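Local structure of yeast Cdc13 OB4 (Candida glabrata, 3RMH) at residues H24-D38 with L95-P108. The protein is a telomere protein that probably binds DNA, this piece being its OB4 dimerization domain, an OB fold that pairs with a second copy. The protein carries 2 engineered substitutions. Sequence-based numbering, arbitrary orientation.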
ATOM      1  N   HIS B  24      17.222   1.830  -0.135  1.00 42.74           N
ATOM      2  CA  HIS B  24      17.973   1.710   1.106  1.00 59.30           C
ATOM      3  C   HIS B  24      17.443   2.691   2.135  1.00 51.35           C
ATOM      4  O   HIS B  24      16.970   3.774   1.786  1.00 41.32           O
ATOM      5  CB  HIS B  24      19.461   1.963   0.852  1.00 75.19           C
ATOM      6  CG  HIS B  24      19.757   3.338   0.341  1.00 86.08           C
ATOM      7  ND1 HIS B  24      19.152   3.864  -0.779  1.00 91.35           N
ATOM      8  CD2 HIS B  24      20.598   4.299   0.800  1.00 94.57           C
ATOM      9  CE1 HIS B  24      19.603   5.089  -0.988  1.00 96.25           C
ATOM     10  NE2 HIS B  24      20.480   5.375  -0.047  1.00 97.55           N
ATOM     11  N   LEU B  25      17.516   2.307   3.404  1.00 53.25           N
ATOM     12  CA  LEU B  25      17.159   3.213   4.479  1.00 48.14           C
ATOM     13  C   LEU B  25      18.042   4.443   4.412  1.00 48.95           C
ATOM     14  O   LEU B  25      19.263   4.338   4.506  1.00 44.68           O
ATOM     15  CB  LEU B  25      17.342   2.539   5.836  1.00 49.12           C
ATOM     16  CG  LEU B  25      16.406   1.378   6.129  1.00 48.14           C
ATOM     17  CD1 LEU B  25      16.571   0.952   7.574  1.00 42.40           C
ATOM     18  CD2 LEU B  25      14.970   1.790   5.845  1.00 44.16           C
ATOM     19  N   THR B  26      17.429   5.607   4.232  1.00 46.31           N
ATOM     20  CA  THR B  26      18.178   6.839   4.307  1.00 39.47           C
ATOM     21  C   THR B  26      18.015   7.368   5.719  1.00 41.83           C
ATOM     22  O   THR B  26      17.089   6.981   6.451  1.00 56.71           O
ATOM     23  CB  THR B  26      17.709   7.909   3.280  1.00 48.01           C
ATOM     24  OG1 THR B  26      16.404   8.411   3.633  1.00 37.89           O
ATOM     25  CG2 THR B  26      17.691   7.336   1.868  1.00 46.02           C
ATOM     26  N   PRO B  27      18.920   8.252   6.092  1.00 34.68           N
ATOM     27  CA  PRO B  27      18.898   8.889   7.394  1.00 36.10           C
ATOM     28  C   PRO B  27      18.377  10.301   7.206  1.00 34.74           C
ATOM     29  O   PRO B  27      19.003  11.266   7.641  1.00 35.08           O
ATOM     30  CB  PRO B  27      20.284   8.920   7.973  1.00 43.85           C
ATOM     31  N   LYS B  28      17.226  10.410   6.546  1.00 37.02           N
ATOM     32  CA  LYS B  28      16.635  11.704   6.255  1.00 31.51           C
ATOM     33  C   LYS B  28      15.170  11.758   6.670  1.00 27.20           C
ATOM     34  O   LYS B  28      14.476  10.741   6.709  1.00 29.69           O
ATOM     35  CB  LYS B  28      16.757  12.038   4.760  1.00 33.51           C
ATOM     36  CG  LYS B  28      18.163  12.410   4.300  1.00 40.05           C
ATOM     37  CD  LYS B  28      18.223  12.546   2.787  1.00 43.76           C
ATOM     38  CE  LYS B  28      19.596  13.031   2.313  1.00 52.61           C
ATOM     39  NZ  LYS B  28      20.683  12.036   2.562  1.00 60.45           N
ATOM     40  N   ILE B  29      14.725  12.964   6.984  1.00 25.99           N
ATOM     41  CA  ILE B  29      13.331  13.230   7.271  1.00 24.37           C
ATOM     42  C   ILE B  29      12.876  14.152   6.166  1.00 24.42           C
ATOM     43  O   ILE B  29      13.523  15.171   5.897  1.00 29.17           O
ATOM     44  CB  ILE B  29      13.177  13.921   8.633  1.00 26.63           C
ATOM     45  CG1 ILE B  29      13.561  12.942   9.744  1.00 25.73           C
ATOM     46  CG2 ILE B  29      11.738  14.403   8.836  1.00 28.96           C
ATOM     47  CD1 ILE B  29      13.896  13.635  11.062  1.00 35.27           C
ATOM     48  N   TYR B  30      11.783  13.774   5.512  1.00 25.66           N
ATOM     49  CA  TYR B  30      11.294  14.500   4.355  1.00 25.27           C
ATOM     50  C   TYR B  30      10.064  15.276   4.756  1.00 22.14           C
ATOM     51  O   TYR B  30       9.108  14.713   5.298  1.00 24.91           O
ATOM     52  CB  TYR B  30      10.946  13.519   3.241  1.00 24.83           C
ATOM     53  CG  TYR B  30      12.130  12.668   2.856  1.00 29.03           C
ATOM     54  CD1 TYR B  30      12.462  11.537   3.593  1.00 28.27           C
ATOM     55  CD2 TYR B  30      12.928  13.005   1.771  1.00 33.13           C
ATOM     56  CE1 TYR B  30      13.556  10.757   3.257  1.00 27.12           C
ATOM     57  CE2 TYR B  30      14.024  12.219   1.422  1.00 33.75           C
ATOM     58  CZ  TYR B  30      14.329  11.104   2.175  1.00 36.94           C
ATOM     59  OH  TYR B  30      15.411  10.324   1.835  1.00 35.68           O
ATOM     60  N   VAL B  31      10.090  16.573   4.488  1.00 21.91           N
ATOM     61  CA  VAL B  31       8.959  17.411   4.814  1.00 26.83           C
ATOM     62  C   VAL B  31       8.043  17.410   3.604  1.00 27.89           C
ATOM     63  O   VAL B  31       8.459  17.756   2.500  1.00 34.23           O
ATOM     64  CB  VAL B  31       9.412  18.834   5.154  1.00 34.14           C
ATOM     65  CG1 VAL B  31       8.203  19.706   5.510  1.00 31.49           C
ATOM     66  CG2 VAL B  31      10.428  18.805   6.297  1.00 28.27           C
ATOM     67  N   LEU B  32       6.793  17.020   3.812  1.00 25.75           N
ATOM     68  CA  LEU B  32       5.845  16.941   2.721  1.00 23.76           C
ATOM     69  C   LEU B  32       4.652  17.839   2.991  1.00 30.52           C
ATOM     70  O   LEU B  32       4.156  17.881   4.112  1.00 27.51           O
ATOM     71  CB  LEU B  32       5.324  15.512   2.594  1.00 23.71           C
ATOM     72  CG  LEU B  32       6.373  14.423   2.411  1.00 29.21           C
ATOM     73  CD1 LEU B  32       5.684  13.082   2.362  1.00 28.28           C
ATOM     74  CD2 LEU B  32       7.169  14.687   1.138  1.00 36.87           C
ATOM     75  N   ASN B  33       4.217  18.564   1.968  1.00 29.54           N
ATOM     76  CA  ASN B  33       2.918  19.229   1.991  1.00 21.74           C
ATOM     77  C   ASN B  33       2.033  18.545   0.972  1.00 29.69           C
ATOM     78  O   ASN B  33       2.188  18.752  -0.235  1.00 30.14           O
ATOM     79  CB  ASN B  33       3.064  20.734   1.701  1.00 27.10           C
ATOM     80  CG  ASN B  33       3.736  21.470   2.836  1.00 43.63           C
ATOM     81  OD1 ASN B  33       3.112  21.748   3.863  1.00 48.45           O
ATOM     82  ND2 ASN B  33       5.021  21.771   2.671  1.00 55.21           N
ATOM     83  N   VAL B  34       1.126  17.698   1.451  1.00 25.07           N
ATOM     84  CA  VAL B  34       0.473  16.747   0.571  1.00 24.00           C
ATOM     85  C   VAL B  34      -0.992  16.586   0.894  1.00 25.96           C
ATOM     86  O   VAL B  34      -1.426  16.944   1.987  1.00 25.33           O
ATOM     87  CB  VAL B  34       1.176  15.372   0.645  1.00 25.53           C
ATOM     88  CG1 VAL B  34       2.522  15.455  -0.039  1.00 27.17           C
ATOM     89  CG2 VAL B  34       1.347  14.936   2.103  1.00 21.72           C
ATOM     90  N   TYR B  35      -1.746  16.048  -0.061  1.00 23.31           N
ATOM     91  CA  TYR B  35      -3.171  15.794   0.136  1.00 21.99           C
ATOM     92  C   TYR B  35      -3.387  14.441   0.746  1.00 22.88           C
ATOM     93  O   TYR B  35      -2.870  13.454   0.233  1.00 23.57           O
ATOM     94  CB  TYR B  35      -3.910  15.827  -1.194  1.00 26.40           C
ATOM     95  CG  TYR B  35      -3.950  17.199  -1.802  1.00 26.60           C
ATOM     96  CD1 TYR B  35      -4.981  18.076  -1.499  1.00 31.02           C
ATOM     97  CD2 TYR B  35      -2.955  17.624  -2.664  1.00 31.61           C
ATOM     98  CE1 TYR B  35      -5.029  19.344  -2.050  1.00 39.43           C
ATOM     99  CE2 TYR B  35      -2.990  18.898  -3.219  1.00 33.25           C
ATOM    100  CZ  TYR B  35      -4.033  19.747  -2.909  1.00 41.52           C
ATOM    101  OH  TYR B  35      -4.074  21.009  -3.460  1.00 45.07           O
ATOM    102  N   ILE B  36      -4.168  14.381   1.817  1.00 22.13           N
ATOM    103  CA  ILE B  36      -4.569  13.079   2.372  1.00 19.67           C
ATOM    104  C   ILE B  36      -5.770  12.601   1.583  1.00 25.99           C
ATOM    105  O   ILE B  36      -6.794  13.275   1.555  1.00 26.62           O
ATOM    106  CB  ILE B  36      -4.953  13.210   3.861  1.00 25.27           C
ATOM    107  CG1 ILE B  36      -3.717  13.596   4.688  1.00 27.05           C
ATOM    108  CG2 ILE B  36      -5.625  11.923   4.346  1.00 25.99           C
ATOM    109  CD1 ILE B  36      -3.977  13.889   6.143  1.00 27.42           C
ATOM    110  N   ILE B  37      -5.671  11.446   0.935  1.00 23.55           N
ATOM    111  CA  ILE B  37      -6.797  10.984   0.118  1.00 29.54           C
ATOM    112  C   ILE B  37      -7.506   9.744   0.642  1.00 34.00           C
ATOM    113  O   ILE B  37      -8.581   9.407   0.179  1.00 32.15           O
ATOM    114  CB  ILE B  37      -6.380  10.727  -1.327  1.00 28.59           C
ATOM    115  CG1 ILE B  37      -5.210   9.737  -1.360  1.00 31.61           C
ATOM    116  CG2 ILE B  37      -6.032  12.047  -2.002  1.00 33.76           C
ATOM    117  CD1 ILE B  37      -4.867   9.268  -2.744  1.00 38.14           C
ATOM    118  N   ASP B  38      -6.904   9.043   1.591  1.00 28.20           N
ATOM    119  CA  ASP B  38      -7.571   7.877   2.155  1.00 28.37           C
ATOM    120  C   ASP B  38      -6.985   7.624   3.517  1.00 25.37           C
ATOM    121  O   ASP B  38      -5.794   7.842   3.741  1.00 23.84           O
ATOM    122  CB  ASP B  38      -7.372   6.647   1.249  1.00 30.15           C
ATOM    123  CG  ASP B  38      -8.435   5.577   1.460  1.00 47.06           C
ATOM    124  OD1 ASP B  38      -9.436   5.843   2.154  1.00 52.64           O
ATOM    125  OD2 ASP B  38      -8.279   4.467   0.911  1.00 56.09           O
ATOM    126  N   LEU B  95      -9.898  16.134   7.246  1.00 23.40           N
ATOM    127  CA  LEU B  95      -8.571  16.163   6.624  1.00 28.31           C
ATOM    128  C   LEU B  95      -8.555  15.697   5.151  1.00 38.83           C
ATOM    129  O   LEU B  95      -7.580  15.924   4.432  1.00 30.90           O
ATOM    130  CB  LEU B  95      -7.595  15.331   7.461  1.00 30.96           C
ATOM    131  CG  LEU B  95      -7.642  15.630   8.968  1.00 34.71           C
ATOM    132  CD1 LEU B  95      -6.718  14.684   9.766  1.00 31.11           C
ATOM    133  CD2 LEU B  95      -7.334  17.095   9.267  1.00 40.60           C
ATOM    134  N   LEU B  96      -9.641  15.072   4.696  1.00 29.19           N
ATOM    135  CA  LEU B  96      -9.630  14.411   3.388  1.00 29.48           C
ATOM    136  C   LEU B  96      -9.604  15.426   2.249  1.00 38.92           C
ATOM    137  O   LEU B  96     -10.288  16.449   2.298  1.00 43.64           O
ATOM    138  CB  LEU B  96     -10.853  13.502   3.225  1.00 39.81           C
ATOM    139  CG  LEU B  96     -10.999  12.327   4.192  1.00 47.71           C
ATOM    140  CD1 LEU B  96     -12.348  11.647   3.983  1.00 50.65           C
ATOM    141  CD2 LEU B  96      -9.850  11.326   4.039  1.00 48.96           C
ATOM    142  N   ASN B  97      -8.820  15.120   1.220  1.00 27.88           N
ATOM    143  CA  ASN B  97      -8.747  15.951   0.025  1.00 33.16           C
ATOM    144  C   ASN B  97      -8.344  17.394   0.301  1.00 34.88           C
ATOM    145  O   ASN B  97      -8.727  18.306  -0.431  1.00 29.66           O
ATOM    146  CB  ASN B  97     -10.073  15.880  -0.733  1.00 41.87           C
ATOM    147  CG  ASN B  97     -10.465  14.457  -1.062  1.00 47.77           C
ATOM    148  OD1 ASN B  97      -9.624  13.643  -1.461  1.00 40.66           O
ATOM    149  ND2 ASN B  97     -11.737  14.135  -0.873  1.00 58.19           N
ATOM    150  N   GLU B  98      -7.583  17.590   1.379  1.00 30.24           N
ATOM    151  CA  GLU B  98      -6.966  18.867   1.712  1.00 33.81           C
ATOM    152  C   GLU B  98      -5.495  18.619   2.008  1.00 28.56           C
ATOM    153  O   GLU B  98      -5.120  17.496   2.343  1.00 28.67           O
ATOM    154  CB  GLU B  98      -7.627  19.477   2.949  1.00 36.28           C
ATOM    155  CG  GLU B  98      -9.152  19.664   2.833  1.00 43.18           C
ATOM    156  CD  GLU B  98      -9.559  20.746   1.840  1.00 47.88           C
ATOM    157  OE1 GLU B  98      -8.690  21.514   1.381  1.00 51.98           O
ATOM    158  OE2 GLU B  98     -10.761  20.825   1.518  1.00 49.94           O
ATOM    159  N   THR B  99      -4.668  19.656   1.921  1.00 25.37           N
ATOM    160  CA  THR B  99      -3.235  19.499   2.223  1.00 27.27           C
ATOM    161  C   THR B  99      -2.933  19.560   3.712  1.00 26.92           C
ATOM    162  O   THR B  99      -3.502  20.376   4.429  1.00 28.97           O
ATOM    163  CB  THR B  99      -2.369  20.583   1.550  1.00 37.36           C
ATOM    164  OG1 THR B  99      -2.766  21.877   2.021  1.00 47.43           O
ATOM    165  CG2 THR B  99      -2.510  20.536   0.045  1.00 48.40           C
ATOM    166  N   SER B 100      -2.007  18.709   4.160  1.00 21.21           N
ATOM    167  CA  SER B 100      -1.463  18.766   5.505  1.00 25.65           C
ATOM    168  C   SER B 100       0.047  18.688   5.360  1.00 22.89           C
ATOM    169  O   SER B 100       0.555  18.146   4.382  1.00 30.40           O
ATOM    170  CB  SER B 100      -1.951  17.577   6.353  1.00 30.78           C
ATOM    171  OG  SER B 100      -3.335  17.678   6.643  1.00 31.74           O
ATOM    172  N   ARG B 101       0.770  19.236   6.323  1.00 21.05           N
ATOM    173  CA  ARG B 101       2.219  19.110   6.313  1.00 22.93           C
ATOM    174  C   ARG B 101       2.598  17.962   7.220  1.00 26.88           C
ATOM    175  O   ARG B 101       2.186  17.922   8.383  1.00 25.64           O
ATOM    176  CB  ARG B 101       2.872  20.401   6.799  1.00 28.43           C
ATOM    177  CG  ARG B 101       4.405  20.343   6.854  1.00 37.90           C
ATOM    178  CD  ARG B 101       4.978  21.733   7.120  1.00 45.60           C
ATOM    179  NE  ARG B 101       6.413  21.718   7.403  1.00 49.77           N
ATOM    180  CZ  ARG B 101       6.948  21.346   8.563  1.00 56.38           C
ATOM    181  NH1 ARG B 101       6.170  20.940   9.559  1.00 63.16           N
ATOM    182  NH2 ARG B 101       8.264  21.375   8.728  1.00 52.97           N
ATOM    183  N   LEU B 102       3.371  17.019   6.677  1.00 22.55           N
ATOM    184  CA  LEU B 102       3.825  15.861   7.427  1.00 19.42           C
ATOM    185  C   LEU B 102       5.341  15.807   7.325  1.00 26.97           C
ATOM    186  O   LEU B 102       5.925  16.293   6.354  1.00 27.25           O
ATOM    187  CB  LEU B 102       3.275  14.579   6.811  1.00 20.27           C
ATOM    188  CG  LEU B 102       1.760  14.426   6.765  1.00 28.00           C
ATOM    189  CD1 LEU B 102       1.403  13.206   5.939  1.00 28.61           C
ATOM    190  CD2 LEU B 102       1.230  14.310   8.173  1.00 31.51           C
ATOM    191  N   ARG B 103       5.966  15.209   8.323  1.00 18.18           N
ATOM    192  CA  ARG B 103       7.392  14.975   8.273  1.00 15.85           C
ATOM    193  C   ARG B 103       7.541  13.473   8.399  1.00 27.67           C
ATOM    194  O   ARG B 103       7.122  12.898   9.405  1.00 23.53           O
ATOM    195  CB  ARG B 103       8.094  15.682   9.429  1.00 28.49           C
ATOM    196  CG  ARG B 103       8.094  17.199   9.290  1.00 32.73           C
ATOM    197  CD  ARG B 103       8.948  17.875  10.374  1.00 43.11           C
ATOM    198  NE  ARG B 103       8.371  17.729  11.708  1.00 51.27           N
ATOM    199  CZ  ARG B 103       9.004  17.188  12.747  1.00 63.78           C
ATOM    200  NH1 ARG B 103      10.246  16.740  12.616  1.00 70.78           N
ATOM    201  NH2 ARG B 103       8.395  17.100  13.921  1.00 64.84           N
ATOM    202  N   VAL B 104       8.110  12.835   7.378  1.00 18.78           N
ATOM    203  CA  VAL B 104       8.121  11.376   7.332  1.00 14.59           C
ATOM    204  C   VAL B 104       9.542  10.807   7.211  1.00 21.49           C
ATOM    205  O   VAL B 104      10.461  11.499   6.783  1.00 21.13           O
ATOM    206  CB  VAL B 104       7.224  10.824   6.194  1.00 22.86           C
ATOM    207  CG1 VAL B 104       5.783  11.338   6.347  1.00 22.37           C
ATOM    208  CG2 VAL B 104       7.769  11.211   4.823  1.00 24.15           C
ATOM    209  N   PHE B 105       9.697   9.543   7.599  1.00 21.16           N
ATOM    210  CA  PHE B 105      10.966   8.841   7.484  1.00 25.35           C
ATOM    211  C   PHE B 105      10.701   7.363   7.184  1.00 23.98           C
ATOM    212  O   PHE B 105       9.583   6.872   7.380  1.00 22.27           O
ATOM    213  CB  PHE B 105      11.811   9.020   8.763  1.00 25.09           C
ATOM    214  CG  PHE B 105      11.285   8.258   9.949  1.00 29.86           C
ATOM    215  CD1 PHE B 105      11.927   7.105  10.391  1.00 41.44           C
ATOM    216  CD2 PHE B 105      10.136   8.665  10.595  1.00 32.08           C
ATOM    217  CE1 PHE B 105      11.430   6.395  11.472  1.00 45.10           C
ATOM    218  CE2 PHE B 105       9.633   7.952  11.669  1.00 31.87           C
ATOM    219  CZ  PHE B 105      10.278   6.829  12.112  1.00 38.48           C
ATOM    220  N   GLN B 106      11.720   6.666   6.691  1.00 23.46           N
ATOM    221  CA  GLN B 106      11.618   5.229   6.420  1.00 26.29           C
ATOM    222  C   GLN B 106      11.804   4.419   7.684  1.00 31.16           C
ATOM    223  O   GLN B 106      12.864   4.462   8.327  1.00 27.58           O
ATOM    224  CB  GLN B 106      12.667   4.764   5.414  1.00 26.64           C
ATOM    225  CG  GLN B 106      12.517   5.307   4.016  1.00 32.49           C
ATOM    226  CD  GLN B 106      13.838   5.344   3.289  1.00 33.90           C
ATOM    227  OE1 GLN B 106      14.797   5.939   3.771  1.00 37.90           O
ATOM    228  NE2 GLN B 106      13.899   4.704   2.132  1.00 27.51           N
ATOM    229  N   ARG B 107      10.783   3.653   8.029  1.00 29.84           N
ATOM    230  CA  ARG B 107      10.890   2.767   9.173  1.00 40.27           C
ATOM    231  C   ARG B 107      11.089   1.331   8.677  1.00 40.37           C
ATOM    232  O   ARG B 107      10.291   0.810   7.888  1.00 38.57           O
ATOM    233  CB  ARG B 107       9.646   2.872  10.051  1.00 39.43           C
ATOM    234  CG  ARG B 107       9.708   2.031  11.302  1.00 49.00           C
ATOM    235  CD  ARG B 107       8.436   2.174  12.109  1.00 60.02           C
ATOM    236  NE  ARG B 107       8.213   3.555  12.523  1.00 69.71           N
ATOM    237  CZ  ARG B 107       8.700   4.085  13.642  1.00 81.47           C
ATOM    238  NH1 ARG B 107       9.439   3.343  14.458  1.00 84.79           N
ATOM    239  NH2 ARG B 107       8.446   5.351  13.950  1.00 81.82           N
ATOM    240  N   PRO B 108      12.169   0.693   9.120  1.00 49.81           N
ATOM    241  CA  PRO B 108      12.433  -0.699   8.748  1.00 59.90           C
ATOM    242  C   PRO B 108      11.652  -1.644   9.650  1.00 69.23           C
ATOM    243  O   PRO B 108      11.480  -1.350  10.834  1.00 72.65           O
ATOM    244  CB  PRO B 108      13.924  -0.842   9.042  1.00 57.07           C
ATOM    245  CG  PRO B 108      14.129   0.049  10.225  1.00 53.14           C
ATOM    246  CD  PRO B 108      13.196   1.227  10.033  1.00 49.46           C
TER
HETATM  247  O   HOH W   1      14.173   7.899   6.175  1.00 25.43           O
HETATM  248  O   HOH W   2      15.567   5.079   8.683  1.00 36.22           O
HETATM  249  O   HOH W   3      -9.767  11.160  -2.150  1.00 53.80           O
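Two antiparallel strands of the OB fold, 28-38 and 99-108, pair over most of their length. Hydrogen-bonded pairs Tyr30-Val104, Leu32-Leu102 and Val34-Ser100 each exchange two backbone bonds, such as Leu32 N to Leu102 O at 2.8 Å. Alternating with them, the non-hydrogen-bonded pairs Val31-Arg103, Asn33-Arg101 and Tyr35-Thr99 put their side chains on the opposite face of the sheet from Tyr30, Leu32 and Val34. There Thr99 CG2 sits over a face of the Tyr35 ring in a CH-pi contact, 3.5 Å from its centroid and 15° off the normal. Arg101, its CG anti to the backbone N (chi1 179°) and its chain extended to NE, crosses Val31 obliquely, NE coming 3.3 Å from Val31 CG1. On the Tyr30 face, Leu32 CD1 meets Val104 CG2 at 3.7 Å, the side chains nearly perpendicular. Where strand pairing gives way to loop, the amide of the buried Gln106 bonds to His24 and Thr26. Its OE1 accepts from Thr26 N (2.7 Å, N-H...O 171°) and Thr26 OG1 from opposite faces of the amide plane, while NE2 donates to His24 O at 3.2 Å, from above that carbonyl plane; together these bonds restrain the amide's rotation. Next to it, Leu25 CD1 packs on Pro108 CB. At the far end the type II turn Leu95-Glu98 is tied on by Asn97 N to Ile36 O (2.8 Å). Strand 28-38 also pairs with strands 9-11 and 46-52, and 99-108 with 115-119, whose Trp117 ring meets Tyr30. Helix 124-134 covers Leu95 and Ser100, and Tyr61 of the second subunit packs on Leu25 and Pro108.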